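Local coordinates for glutamate ABC superfamily ATP binding cassette transporter, binding protein (Enterococcus faecium DO, PDB 5EYF) that binds glutamate in the cleft between its two lobes and probably hands it to an ABC transporter for uptake, at residues 69-74 and 80-85; 202-205 and 211-214; 21-26 and 36-41; 97-102 and 217-222. One frame throughout, in Å; residues are numbered along the deposited sequence. Where two conformers were deposited one is given.

Contact 1. Residues 69-74 and 80-85; sequences TRIPLL and DAIIAT. With GLU (glutamic acid), chain E.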
loop_
_atom_site.group_PDB
_atom_site.type_symbol
_atom_site.label_atom_id
_atom_site.label_comp_id
_atom_site.label_asym_id
_atom_site.label_seq_id
_atom_site.Cartn_x
_atom_site.Cartn_y
_atom_site.Cartn_z
ATOM N N THR B 69 15.549 -14.295 -12.127
ATOM C CA THR B 69 16.949 -14.360 -11.751
ATOM C C THR B 69 17.305 -13.482 -10.566
ATOM O O THR B 69 18.402 -13.627 -10.023
ATOM C CB THR B 69 17.842 -13.954 -12.929
ATOM O OG1 THR B 69 17.571 -12.587 -13.264
ATOM C CG2 THR B 69 17.574 -14.849 -14.143
ATOM N N ARG B 70 16.402 -12.608 -10.111
ATOM C CA ARG B 70 16.861 -11.590 -9.170
ATOM C C ARG B 70 17.312 -12.202 -7.843
ATOM O O ARG B 70 18.381 -11.850 -7.329
ATOM C CB ARG B 70 15.794 -10.509 -8.969
ATOM C CG ARG B 70 14.441 -10.970 -8.498
ATOM C CD ARG B 70 13.453 -9.826 -8.591
ATOM N NE ARG B 70 12.110 -10.351 -8.351
ATOM C CZ ARG B 70 10.974 -9.751 -8.679
ATOM N NH1 ARG B 70 10.957 -8.535 -9.229
ATOM N NH2 ARG B 70 9.827 -10.395 -8.442
ATOM N N ILE B 71 16.534 -13.122 -7.268
ATOM C CA ILE B 71 16.973 -13.675 -5.983
ATOM C C ILE B 71 18.220 -14.555 -6.182
ATOM O O ILE B 71 19.186 -14.409 -5.425
ATOM C CB ILE B 71 15.829 -14.415 -5.260
ATOM C CG1 ILE B 71 14.749 -13.420 -4.783
ATOM C CG2 ILE B 71 16.374 -15.200 -4.067
ATOM C CD1 ILE B 71 13.636 -14.116 -4.013
ATOM N N PRO B 72 18.278 -15.472 -7.159
ATOM C CA PRO B 72 19.534 -16.224 -7.362
ATOM C C PRO B 72 20.771 -15.348 -7.509
ATOM O O PRO B 72 21.785 -15.634 -6.868
ATOM C CB PRO B 72 19.241 -17.039 -8.631
ATOM C CG PRO B 72 17.779 -17.278 -8.565
ATOM C CD PRO B 72 17.196 -15.985 -8.018
ATOM N N LEU B 73 20.690 -14.243 -8.261
ATOM C CA LEU B 73 21.830 -13.347 -8.422
ATOM C C LEU B 73 22.172 -12.635 -7.125
ATOM O O LEU B 73 23.352 -12.461 -6.797
ATOM C CB LEU B 73 21.532 -12.328 -9.515
ATOM C CG LEU B 73 21.581 -12.933 -10.912
ATOM C CD1 LEU B 73 20.982 -11.962 -11.924
ATOM C CD2 LEU B 73 23.026 -13.231 -11.243
ATOM N N LEU B 74 21.150 -12.196 -6.381
ATOM C CA LEU B 74 21.406 -11.569 -5.090
ATOM C C LEU B 74 22.076 -12.539 -4.122
ATOM O O LEU B 74 23.071 -12.196 -3.475
ATOM C CB LEU B 74 20.103 -11.049 -4.492
ATOM C CG LEU B 74 20.291 -10.320 -3.153
ATOM C CD1 LEU B 74 21.043 -9.000 -3.305
ATOM C CD2 LEU B 74 18.923 -10.031 -2.537
ATOM N N ASP B 80 24.563 -6.428 -5.020
ATOM C CA ASP B 80 24.459 -6.099 -3.600
ATOM C C ASP B 80 23.016 -5.926 -3.157
ATOM O O ASP B 80 22.699 -6.092 -1.968
ATOM C CB ASP B 80 25.229 -4.799 -3.297
ATOM C CG ASP B 80 26.711 -4.899 -3.642
ATOM O OD1 ASP B 80 27.304 -6.011 -3.494
ATOM O OD2 ASP B 80 27.268 -3.854 -4.078
ATOM N N ALA B 81 22.142 -5.547 -4.079
ATOM C CA ALA B 81 20.752 -5.277 -3.732
ATOM C C ALA B 81 19.917 -5.413 -4.991
ATOM O O ALA B 81 20.411 -5.152 -6.102
ATOM C CB ALA B 81 20.598 -3.861 -3.127
ATOM N N ILE B 82 18.650 -5.818 -4.806
ATOM C CA ILE B 82 17.653 -5.839 -5.873
ATOM C C ILE B 82 16.758 -4.625 -5.722
ATOM O O ILE B 82 16.118 -4.448 -4.676
ATOM C CB ILE B 82 16.773 -7.092 -5.839
ATOM C CG1 ILE B 82 17.577 -8.385 -5.921
ATOM C CG2 ILE B 82 15.758 -7.019 -6.970
ATOM C CD1 ILE B 82 16.703 -9.614 -5.520
ATOM N N ILE B 83 16.699 -3.781 -6.745
ATOM C CA ILE B 83 15.656 -2.759 -6.804
ATOM C C ILE B 83 15.006 -2.915 -8.178
ATOM O O ILE B 83 15.506 -2.424 -9.194
ATOM C CB ILE B 83 16.168 -1.332 -6.508
ATOM C CG1 ILE B 83 14.978 -0.385 -6.330
ATOM C CG2 ILE B 83 17.205 -0.790 -7.505
ATOM C CD1 ILE B 83 15.430 0.986 -5.804
ATOM N N ALA B 84 13.897 -3.643 -8.219
ATOM C CA ALA B 84 13.398 -4.166 -9.488
ATOM C C ALA B 84 11.935 -4.542 -9.310
ATOM O O ALA B 84 11.599 -5.726 -9.324
ATOM C CB ALA B 84 14.220 -5.392 -9.963
ATOM N N THR B 85 11.082 -3.538 -9.085
ATOM C CA THR B 85 9.620 -3.693 -8.916
ATOM C C THR B 85 9.268 -4.918 -8.074
ATOM O O THR B 85 8.390 -5.709 -8.421
ATOM C CB THR B 85 8.894 -3.747 -10.278
ATOM O OG1 THR B 85 9.315 -4.898 -11.053
ATOM C CG2 THR B 85 9.185 -2.485 -11.077
HETATM N N GLU E . 5.799 -6.611 -8.038
HETATM C CA GLU E . 5.433 -7.976 -8.450
HETATM C C GLU E . 6.436 -8.982 -7.902
HETATM O O GLU E . 7.415 -8.613 -7.240
HETATM C CB GLU E . 5.327 -8.101 -9.983
HETATM C CG GLU E . 6.484 -7.477 -10.763
HETATM C CD GLU E . 7.790 -8.263 -10.694
HETATM O OE1 GLU E . 8.843 -7.627 -10.813
HETATM O OE2 GLU E . 7.782 -9.513 -10.611
HETATM O OXT GLU E . 6.277 -10.204 -8.092
#
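Arg70 starts with CG between its own backbone N and carbonyl carbon (chi1 57°), and from CG to NE the chain runs out straight. This carries the guanidinium past Ile82 to the bound glutamate. Ile82 points its CG1 branch beside its backbone N (chi1 -57°), which sends CD1 into the first turn of helix 70-75. The two side chains cross at about a right angle. Ile82 CD1 lies 3.7 Å from Arg70 CB and packs closely on the Arg70 carbonyl, 3.3 Å from Arg70 O. One turn on, Leu74 CD2 meets Ile82 CD1 at 3.7 Å. The aliphatic part of Arg70 is thus held over the strand while its polar end serves the ligand.

Arg70 NH1 gives a hydrogen bond of 2.8 Å to OE1 of the ligand, with an N-H...O angle of 148°. Ligand OE1 lies at the guanidinium's edge, near its plane. NH2 bonds to ligand OE2 at 3.1 Å, and makes a weak bond to ligand O. Thr85 adds two contacts from the other segment. Its OG1 donates to ligand OE1 over 2.8 Å. Its backbone O accepts from the ligand N, also at 2.8 Å.

Arg70 therefore grips the side-chain carboxylate with two bonds and the alpha-carboxylate only weakly, and Thr85 reaches the side-chain carboxylate and the amino group. Ligand OE1 takes a third hydrogen bond from Lys22. Arg92 brings a second guanidinium beside that of Arg70; both bond to the glutamate, as expected for a pocket built for carboxylates. The chemistry fits a pocket that reads both ends of an acidic amino acid.

Contact 2. Residues 202-205 and 211-214; sequences IAIN and FLKA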
loop_
_atom_site.group_PDB
_atom_site.type_symbol
_atom_site.label_atom_id
_atom_site.label_comp_id
_atom_site.label_asym_id
_atom_site.label_seq_id
_atom_site.Cartn_x
_atom_site.Cartn_y
_atom_site.Cartn_z
ATOM N N ILE B 202 13.479 -2.888 -1.411
ATOM C CA ILE B 202 14.814 -3.228 -1.900
ATOM C C ILE B 202 15.255 -4.500 -1.203
ATOM O O ILE B 202 15.288 -4.555 0.026
ATOM C CB ILE B 202 15.803 -2.081 -1.642
ATOM C CG1 ILE B 202 15.352 -0.854 -2.429
ATOM C CG2 ILE B 202 17.282 -2.496 -1.983
ATOM C CD1 ILE B 202 16.079 0.450 -1.959
ATOM N N ALA B 203 15.614 -5.532 -1.981
ATOM C CA ALA B 203 16.005 -6.789 -1.380
ATOM C C ALA B 203 17.515 -6.853 -1.209
ATOM O O ALA B 203 18.271 -6.511 -2.122
ATOM C CB ALA B 203 15.518 -7.961 -2.227
ATOM N N ILE B 204 17.934 -7.330 -0.042
ATOM C CA ILE B 204 19.333 -7.471 0.331
ATOM C C ILE B 204 19.536 -8.888 0.867
ATOM O O ILE B 204 18.642 -9.459 1.506
ATOM C CB ILE B 204 19.722 -6.374 1.348
ATOM C CG1 ILE B 204 19.576 -4.987 0.677
ATOM C CG2 ILE B 204 21.114 -6.601 1.970
ATOM C CD1 ILE B 204 19.783 -3.814 1.585
ATOM N N ASN B 205 20.672 -9.504 0.543
ATOM C CA ASN B 205 20.867 -10.872 1.012
ATOM C C ASN B 205 20.868 -10.914 2.538
ATOM O O ASN B 205 21.186 -9.927 3.212
ATOM C CB ASN B 205 22.188 -11.443 0.478
ATOM C CG ASN B 205 22.250 -12.951 0.550
ATOM O OD1 ASN B 205 21.223 -13.620 0.702
ATOM N ND2 ASN B 205 23.451 -13.498 0.451
ATOM N N PHE B 211 24.619 -3.189 5.722
ATOM C CA PHE B 211 24.218 -2.561 4.461
ATOM C C PHE B 211 22.719 -2.269 4.448
ATOM O O PHE B 211 22.287 -1.192 4.010
ATOM C CB PHE B 211 24.627 -3.460 3.295
ATOM C CG PHE B 211 24.290 -2.923 1.935
ATOM C CD1 PHE B 211 24.747 -1.687 1.522
ATOM C CD2 PHE B 211 23.521 -3.673 1.053
ATOM C CE1 PHE B 211 24.436 -1.198 0.261
ATOM C CE2 PHE B 211 23.214 -3.195 -0.219
ATOM C CZ PHE B 211 23.667 -1.951 -0.617
ATOM N N LEU B 212 21.914 -3.204 4.955
ATOM C CA LEU B 212 20.471 -2.976 5.052
ATOM C C LEU B 212 20.169 -1.720 5.868
ATOM O O LEU B 212 19.357 -0.878 5.458
ATOM C CB LEU B 212 19.785 -4.201 5.667
ATOM C CG LEU B 212 18.292 -4.045 5.955
ATOM C CD1 LEU B 212 17.468 -3.819 4.682
ATOM C CD2 LEU B 212 17.788 -5.291 6.685
ATOM N N LYS B 213 20.823 -1.574 7.025
ATOM C CA LYS B 213 20.632 -0.379 7.843
ATOM C C LYS B 213 21.037 0.879 7.087
ATOM O O LYS B 213 20.361 1.911 7.185
ATOM C CB LYS B 213 21.436 -0.485 9.143
ATOM C CG LYS B 213 20.785 -1.316 10.232
ATOM C CD LYS B 213 21.634 -1.350 11.508
ATOM C CE LYS B 213 22.086 -2.763 11.853
ATOM N NZ LYS B 213 20.951 -3.686 12.076
ATOM N N ALA B 214 22.139 0.809 6.331
ATOM C CA ALA B 214 22.577 1.949 5.527
ATOM C C ALA B 214 21.547 2.319 4.458
ATOM O O ALA B 214 21.307 3.506 4.209
ATOM C CB ALA B 214 23.929 1.641 4.875
#
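Ile204 in strand 198-205 and Leu212 in helix 209-225 are the residues whose backbones come nearest, with 6.6 Å between Ile204 CA and Leu212 CA. The strand is extended here and the helix is regular. At Ile204 the bond to CB points at the helix, so one side chain carries the strand's share of the contact.

The CG1 branch of Ile204 lies beside its backbone N (chi1 -63°), and CD1 at its end packs between Phe211 and Leu212. CD1 reaches the helix backbone itself, 3.6 Å from Leu212 CA. It also lies 3.9 Å from Leu212 CD1. On the other flank it meets the Phe211 ring at CD2, 3.8 Å away, at an oblique angle to the ring. Ile204 CG2, the second branch, lies 3.9 Å from the same ring atom, Phe211 CD2. All of this is apolar packing.

The contact joins a sheet strand to the helix that follows it. Phe211 also packs on Ala81 of strand 81-82 and on Ile53 of helix 41-54. Leu212 touches Asp97 of strand 96-98, whose backbone pairs with Ile204.

Contact 3. Residues 21-26 and 36-41; sequences VKYDTR and RTVQGF. With GLU (glutamic acid), chain E.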
loop_
_atom_site.group_PDB
_atom_site.type_symbol
_atom_site.label_atom_id
_atom_site.label_comp_id
_atom_site.label_asym_id
_atom_site.label_seq_id
_atom_site.Cartn_x
_atom_site.Cartn_y
_atom_site.Cartn_z
ATOM N N VAL B 21 18.656 -4.465 -11.406
ATOM C CA VAL B 21 17.494 -3.715 -11.874
ATOM C C VAL B 21 16.918 -4.403 -13.093
ATOM O O VAL B 21 17.618 -5.127 -13.806
ATOM C CB VAL B 21 17.850 -2.239 -12.222
ATOM C CG1 VAL B 21 18.286 -1.451 -10.979
ATOM C CG2 VAL B 21 18.942 -2.174 -13.324
ATOM N N LYS B 22 15.626 -4.161 -13.335
ATOM C CA LYS B 22 15.031 -4.575 -14.591
ATOM C C LYS B 22 15.634 -3.777 -15.738
ATOM O O LYS B 22 16.037 -2.617 -15.573
ATOM C CB LYS B 22 13.511 -4.385 -14.563
ATOM C CG LYS B 22 12.789 -5.109 -13.404
ATOM C CD LYS B 22 13.168 -6.578 -13.314
ATOM C CE LYS B 22 12.253 -7.375 -12.364
ATOM N NZ LYS B 22 10.886 -7.666 -12.890
ATOM N N TYR B 23 15.697 -4.415 -16.913
ATOM C CA TYR B 23 16.081 -3.726 -18.140
ATOM C C TYR B 23 14.914 -3.553 -19.099
ATOM O O TYR B 23 15.088 -2.947 -20.165
ATOM C CB TYR B 23 17.218 -4.465 -18.878
ATOM C CG TYR B 23 18.631 -4.195 -18.370
ATOM C CD1 TYR B 23 18.873 -3.775 -17.067
ATOM C CD2 TYR B 23 19.725 -4.361 -19.210
ATOM C CE1 TYR B 23 20.180 -3.536 -16.604
ATOM C CE2 TYR B 23 21.023 -4.118 -18.762
ATOM C CZ TYR B 23 21.248 -3.715 -17.469
ATOM O OH TYR B 23 22.558 -3.491 -17.073
ATOM N N ASP B 24 13.734 -4.063 -18.751
ATOM C CA ASP B 24 12.616 -4.143 -19.676
ATOM C C ASP B 24 11.356 -3.491 -19.124
ATOM O O ASP B 24 10.269 -3.694 -19.680
ATOM C CB ASP B 24 12.323 -5.609 -20.038
ATOM C CG ASP B 24 11.604 -6.363 -18.901
ATOM O OD1 ASP B 24 11.846 -6.061 -17.692
ATOM O OD2 ASP B 24 10.797 -7.254 -19.241
ATOM N N THR B 25 11.447 -2.737 -18.040
ATOM C CA THR B 25 10.237 -2.260 -17.371
ATOM C C THR B 25 10.202 -0.736 -17.460
ATOM O O THR B 25 10.835 -0.053 -16.650
ATOM C CB THR B 25 10.225 -2.727 -15.916
ATOM O OG1 THR B 25 10.307 -4.167 -15.877
ATOM C CG2 THR B 25 8.944 -2.261 -15.220
ATOM N N ARG B 26 9.466 -0.204 -18.439
ATOM C CA ARG B 26 9.399 1.248 -18.596
ATOM C C ARG B 26 8.858 1.890 -17.326
ATOM O O ARG B 26 7.901 1.392 -16.729
ATOM C CB ARG B 26 8.519 1.647 -19.782
ATOM C CG ARG B 26 8.703 3.114 -20.193
ATOM C CD ARG B 26 7.817 3.546 -21.373
ATOM N NE ARG B 26 6.497 3.972 -20.915
ATOM C CZ ARG B 26 6.184 5.218 -20.565
ATOM N NH1 ARG B 26 4.962 5.496 -20.135
ATOM N NH2 ARG B 26 7.085 6.185 -20.640
ATOM N N ARG B 36 22.742 3.658 -24.153
ATOM C CA ARG B 36 23.308 2.437 -23.580
ATOM C C ARG B 36 23.277 2.482 -22.053
ATOM O O ARG B 36 24.168 1.963 -21.374
ATOM C CB ARG B 36 24.739 2.211 -24.091
ATOM C CG ARG B 36 25.157 0.768 -24.283
ATOM C CD ARG B 36 26.611 0.701 -24.743
ATOM N NE ARG B 36 27.172 -0.639 -24.613
ATOM C CZ ARG B 36 28.461 -0.932 -24.774
ATOM N NH1 ARG B 36 29.331 0.024 -25.069
ATOM N NH2 ARG B 36 28.880 -2.182 -24.640
ATOM N N THR B 37 22.267 3.136 -21.494
ATOM C CA THR B 37 22.150 3.275 -20.049
ATOM C C THR B 37 20.731 2.950 -19.616
ATOM O O THR B 37 19.757 3.239 -20.321
ATOM C CB THR B 37 22.504 4.688 -19.549
ATOM O OG1 THR B 37 21.468 5.602 -19.923
ATOM C CG2 THR B 37 23.834 5.168 -20.110
ATOM N N VAL B 38 20.623 2.364 -18.452
ATOM C CA VAL B 38 19.317 1.990 -17.926
ATOM C C VAL B 38 18.722 3.191 -17.203
ATOM O O VAL B 38 19.443 3.980 -16.587
ATOM C CB VAL B 38 19.434 0.750 -17.018
ATOM C CG1 VAL B 38 20.274 1.052 -15.778
ATOM C CG2 VAL B 38 18.050 0.224 -16.646
ATOM N N GLN B 39 17.398 3.340 -17.310
ATOM C CA GLN B 39 16.676 4.496 -16.787
ATOM C C GLN B 39 15.385 4.060 -16.110
ATOM O O GLN B 39 14.804 3.032 -16.461
ATOM C CB GLN B 39 16.331 5.483 -17.907
ATOM C CG GLN B 39 17.533 6.020 -18.658
ATOM C CD GLN B 39 17.117 6.943 -19.770
ATOM O OE1 GLN B 39 16.230 6.617 -20.555
ATOM N NE2 GLN B 39 17.730 8.122 -19.827
ATOM N N GLY B 40 14.933 4.856 -15.152
ATOM C CA GLY B 40 13.661 4.600 -14.490
ATOM C C GLY B 40 13.685 5.017 -13.035
ATOM O O GLY B 40 14.698 5.413 -12.487
ATOM N N PHE B 41 12.509 4.929 -12.416
ATOM C CA PHE B 41 12.362 5.254 -11.002
ATOM C C PHE B 41 13.273 4.397 -10.131
ATOM O O PHE B 41 13.902 4.905 -9.197
ATOM C CB PHE B 41 10.888 5.070 -10.607
ATOM C CG PHE B 41 10.576 5.314 -9.160
ATOM C CD1 PHE B 41 10.467 6.616 -8.676
ATOM C CD2 PHE B 41 10.321 4.252 -8.293
ATOM C CE1 PHE B 41 10.157 6.859 -7.351
ATOM C CE2 PHE B 41 9.987 4.484 -6.972
ATOM C CZ PHE B 41 9.903 5.784 -6.491
HETATM N N GLU E . 5.799 -6.611 -8.038
HETATM C CA GLU E . 5.433 -7.976 -8.450
HETATM C C GLU E . 6.436 -8.982 -7.902
HETATM O O GLU E . 7.415 -8.613 -7.240
HETATM C CB GLU E . 5.327 -8.101 -9.983
HETATM C CG GLU E . 6.484 -7.477 -10.763
HETATM C CD GLU E . 7.790 -8.263 -10.694
HETATM O OE1 GLU E . 8.843 -7.627 -10.813
HETATM O OE2 GLU E . 7.782 -9.513 -10.611
HETATM O OXT GLU E . 6.277 -10.204 -8.092
#
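Val38 faces three consecutive residues, Val21, Lys22 and Tyr23, and its CG2 methyl makes all the contacts. With CG1 between the backbone N and the carbonyl carbon (chi1 64°), CG2 is anti to the N and is the methyl facing 21-23. Val21 and Val38 meet tip to tip, with 4.2 Å between Val21 CG2 and Val38 CG2. Tyr23 crosses Val38 at about a right angle, and its ring atom CD1 lies 4.1 Å from Val38 CG2, in an oblique approach. The closest approach is to the backbone: Val38 CG2 is 3.6 Å from Lys22 O. Within 21-26, Val21 CG2 sits at the edge of the Tyr23 ring and in its plane, so the two apolar groups form one surface for the valine.

Lys22 turns its side chain the other way. Its chain bends at chi2 and chi4, and NZ gives a hydrogen bond of 2.9 Å to OE1 of the bound glutamate. Ser67, which also hydrogen-bonds the glutamate, is a second hydrogen-bond partner of NZ. The carbonyl side of Lys22 thus meets the valine while its amine serves the binding site.

Strands 24-25 and 37-39 are the outer strands of a small antiparallel sheet, with 29-32 between them. Phe62 of strand 59-64 packs on both Val21 and Val38. Gly40 is the N-cap of helix 41-54, and Phe41, the first residue of that helix, packs against helix 227-235.

Contact 4. Residues 97-102 and 217-222; sequences DFSDVY and QALEEM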
loop_
_atom_site.group_PDB
_atom_site.type_symbol
_atom_site.label_atom_id
_atom_site.label_comp_id
_atom_site.label_asym_id
_atom_site.label_seq_id
_atom_site.Cartn_x
_atom_site.Cartn_y
_atom_site.Cartn_z
ATOM N N ASP B 97 16.326 -10.115 3.018
ATOM C CA ASP B 97 15.829 -9.029 3.842
ATOM C C ASP B 97 15.339 -7.931 2.913
ATOM O O ASP B 97 15.802 -7.806 1.774
ATOM C CB ASP B 97 16.915 -8.484 4.766
ATOM C CG ASP B 97 17.214 -9.396 5.942
ATOM O OD1 ASP B 97 16.389 -10.296 6.252
ATOM O OD2 ASP B 97 18.289 -9.180 6.580
ATOM N N PHE B 98 14.401 -7.124 3.398
ATOM C CA PHE B 98 13.882 -6.018 2.608
ATOM C C PHE B 98 14.064 -4.691 3.330
ATOM O O PHE B 98 13.868 -4.604 4.553
ATOM C CB PHE B 98 12.380 -6.176 2.335
ATOM C CG PHE B 98 12.037 -7.167 1.240
ATOM C CD1 PHE B 98 12.179 -6.815 -0.084
ATOM C CD2 PHE B 98 11.473 -8.405 1.553
ATOM C CE1 PHE B 98 11.827 -7.685 -1.103
ATOM C CE2 PHE B 98 11.100 -9.293 0.540
ATOM C CZ PHE B 98 11.270 -8.930 -0.792
ATOM N N SER B 99 14.366 -3.650 2.553
ATOM C CA SER B 99 14.275 -2.279 3.050
ATOM C C SER B 99 12.820 -1.906 3.366
ATOM O O SER B 99 11.853 -2.626 3.053
ATOM C CB SER B 99 14.782 -1.280 2.015
ATOM O OG SER B 99 13.863 -1.171 0.916
ATOM N N ASP B 100 12.688 -0.717 3.936
ATOM C CA ASP B 100 11.395 -0.039 3.974
ATOM C C ASP B 100 10.787 0.064 2.571
ATOM O O ASP B 100 11.498 0.133 1.550
ATOM C CB ASP B 100 11.565 1.371 4.560
ATOM C CG ASP B 100 11.987 1.352 6.014
ATOM O OD1 ASP B 100 11.677 0.388 6.732
ATOM O OD2 ASP B 100 12.580 2.345 6.459
ATOM N N VAL B 101 9.458 0.103 2.539
ATOM C CA VAL B 101 8.709 0.226 1.286
ATOM C C VAL B 101 9.044 1.549 0.616
ATOM O O VAL B 101 9.076 2.602 1.260
ATOM C CB VAL B 101 7.206 0.115 1.571
ATOM C CG1 VAL B 101 6.325 0.451 0.326
ATOM C CG2 VAL B 101 6.865 -1.298 2.069
ATOM N N TYR B 102 9.308 1.512 -0.693
ATOM C CA TYR B 102 9.574 2.763 -1.405
ATOM C C TYR B 102 8.587 3.054 -2.551
ATOM O O TYR B 102 8.689 4.121 -3.184
ATOM C CB TYR B 102 11.047 2.794 -1.929
ATOM C CG TYR B 102 11.277 1.845 -3.080
ATOM C CD1 TYR B 102 11.214 2.307 -4.398
ATOM C CD2 TYR B 102 11.496 0.469 -2.864
ATOM C CE1 TYR B 102 11.363 1.448 -5.464
ATOM C CE2 TYR B 102 11.656 -0.406 -3.946
ATOM C CZ TYR B 102 11.553 0.087 -5.226
ATOM O OH TYR B 102 11.643 -0.781 -6.303
ATOM N N GLN B 217 18.605 3.989 6.183
ATOM C CA GLN B 217 18.961 5.337 6.595
ATOM C C GLN B 217 18.985 6.276 5.402
ATOM O O GLN B 217 18.541 7.424 5.495
ATOM C CB GLN B 217 20.330 5.306 7.289
ATOM C CG GLN B 217 20.874 6.663 7.715
ATOM C CD GLN B 217 20.060 7.300 8.813
ATOM O OE1 GLN B 217 19.451 6.610 9.624
ATOM N NE2 GLN B 217 20.045 8.632 8.847
ATOM N N ALA B 218 19.514 5.801 4.271
ATOM C CA ALA B 218 19.523 6.594 3.045
ATOM C C ALA B 218 18.106 6.977 2.632
ATOM O O ALA B 218 17.831 8.147 2.333
ATOM C CB ALA B 218 20.226 5.815 1.934
ATOM N N LEU B 219 17.184 5.999 2.633
ATOM C CA LEU B 219 15.789 6.289 2.308
ATOM C C LEU B 219 15.201 7.298 3.277
ATOM O O LEU B 219 14.513 8.233 2.858
ATOM C CB LEU B 219 14.937 5.009 2.321
ATOM C CG LEU B 219 15.162 4.072 1.134
ATOM C CD1 LEU B 219 14.526 2.712 1.435
ATOM C CD2 LEU B 219 14.572 4.709 -0.117
ATOM N N GLU B 220 15.448 7.116 4.579
ATOM C CA GLU B 220 14.988 8.090 5.572
ATOM C C GLU B 220 15.443 9.499 5.211
ATOM O O GLU B 220 14.651 10.445 5.215
ATOM C CB GLU B 220 15.499 7.707 6.963
ATOM C CG GLU B 220 14.964 8.590 8.088
ATOM C CD GLU B 220 15.399 8.119 9.476
ATOM O OE1 GLU B 220 16.259 7.214 9.568
ATOM O OE2 GLU B 220 14.878 8.653 10.479
ATOM N N GLU B 221 16.725 9.648 4.891
ATOM C CA GLU B 221 17.272 10.960 4.566
ATOM C C GLU B 221 16.625 11.531 3.308
ATOM O O GLU B 221 16.370 12.741 3.231
ATOM C CB GLU B 221 18.782 10.834 4.390
ATOM C CG GLU B 221 19.568 10.649 5.701
ATOM C CD GLU B 221 21.070 10.477 5.472
ATOM O OE1 GLU B 221 21.597 11.015 4.465
ATOM O OE2 GLU B 221 21.725 9.798 6.302
HETATM N N MSE B 222 16.318 10.671 2.331
HETATM C CA MSE B 222 15.743 11.117 1.074
HETATM C C MSE B 222 14.289 11.553 1.244
HETATM O O MSE B 222 13.816 12.479 0.584
HETATM C CB MSE B 222 15.822 9.993 0.037
HETATM C CG MSE B 222 17.277 9.695 -0.413
HETATM SE SE MSE B 222 17.470 7.949 -1.233
HETATM C CE MSE B 222 16.109 8.061 -2.644
#
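The connection that leads from strand 96-98 into strand 103-112 is covered by helix 209-225, and Leu219 of that helix meets Ser99, Asp100 and Tyr102 of the connection. This is plain packing within one lobe of the binding-protein fold. Leu219 reaches over with both methyls. Its CG is anti to the carbonyl carbon (chi1 -73°), which directs the branched end at residues 99-102. CD1 comes 4.0 Å from Ser99 OG and equally 4.0 Å from Asp100 O. CD2 is directed at the backbone end of Tyr102, 4.4 Å from Tyr102 CB. The Tyr102 side chain then leads away from the helix, and its hydroxyl bonds to Asp42.

Ser99 OG, beside Leu219, has two hydrogen-bond partners. It donates to Asp100 O over 2.8 Å, tilted 29° from the plane of that carbonyl. Ser99 OG also accepts from the backbone N of Ile202, so the hydroxyl both donates and accepts.

Asn216 of the same helix accepts a bond from the backbone N of Asp100, a polar tie beside the leucine. Strand 96-98 pairs antiparallel with strand 198-205. Helix 209-225 also packs on helix 41-54, where Met222, present as selenomethionine, touches Ala48 and Ile49.

Along the chain contact 3 comes first and contact 1 second; contact 4 then joins 97-102 to 217-222, and both segments of contact 2 fall between these. Contacts 2 and 4 share helix 209-225 and neighbouring strands of the mixed sheet, with centres about 9 Å apart. Contact 1 lies about 11 Å from contact 2, centre to centre, and Ile82 probably pairs with Ala203 by a backbone hydrogen bond. Contacts 1 and 3, about 14 Å apart between centres, both touch the bound glutamate. Contact 3 is about 21 Å from contact 2 by the same measure. The binding surface at 1 and 3 is thus continuous with the packed interior at 2 and 4.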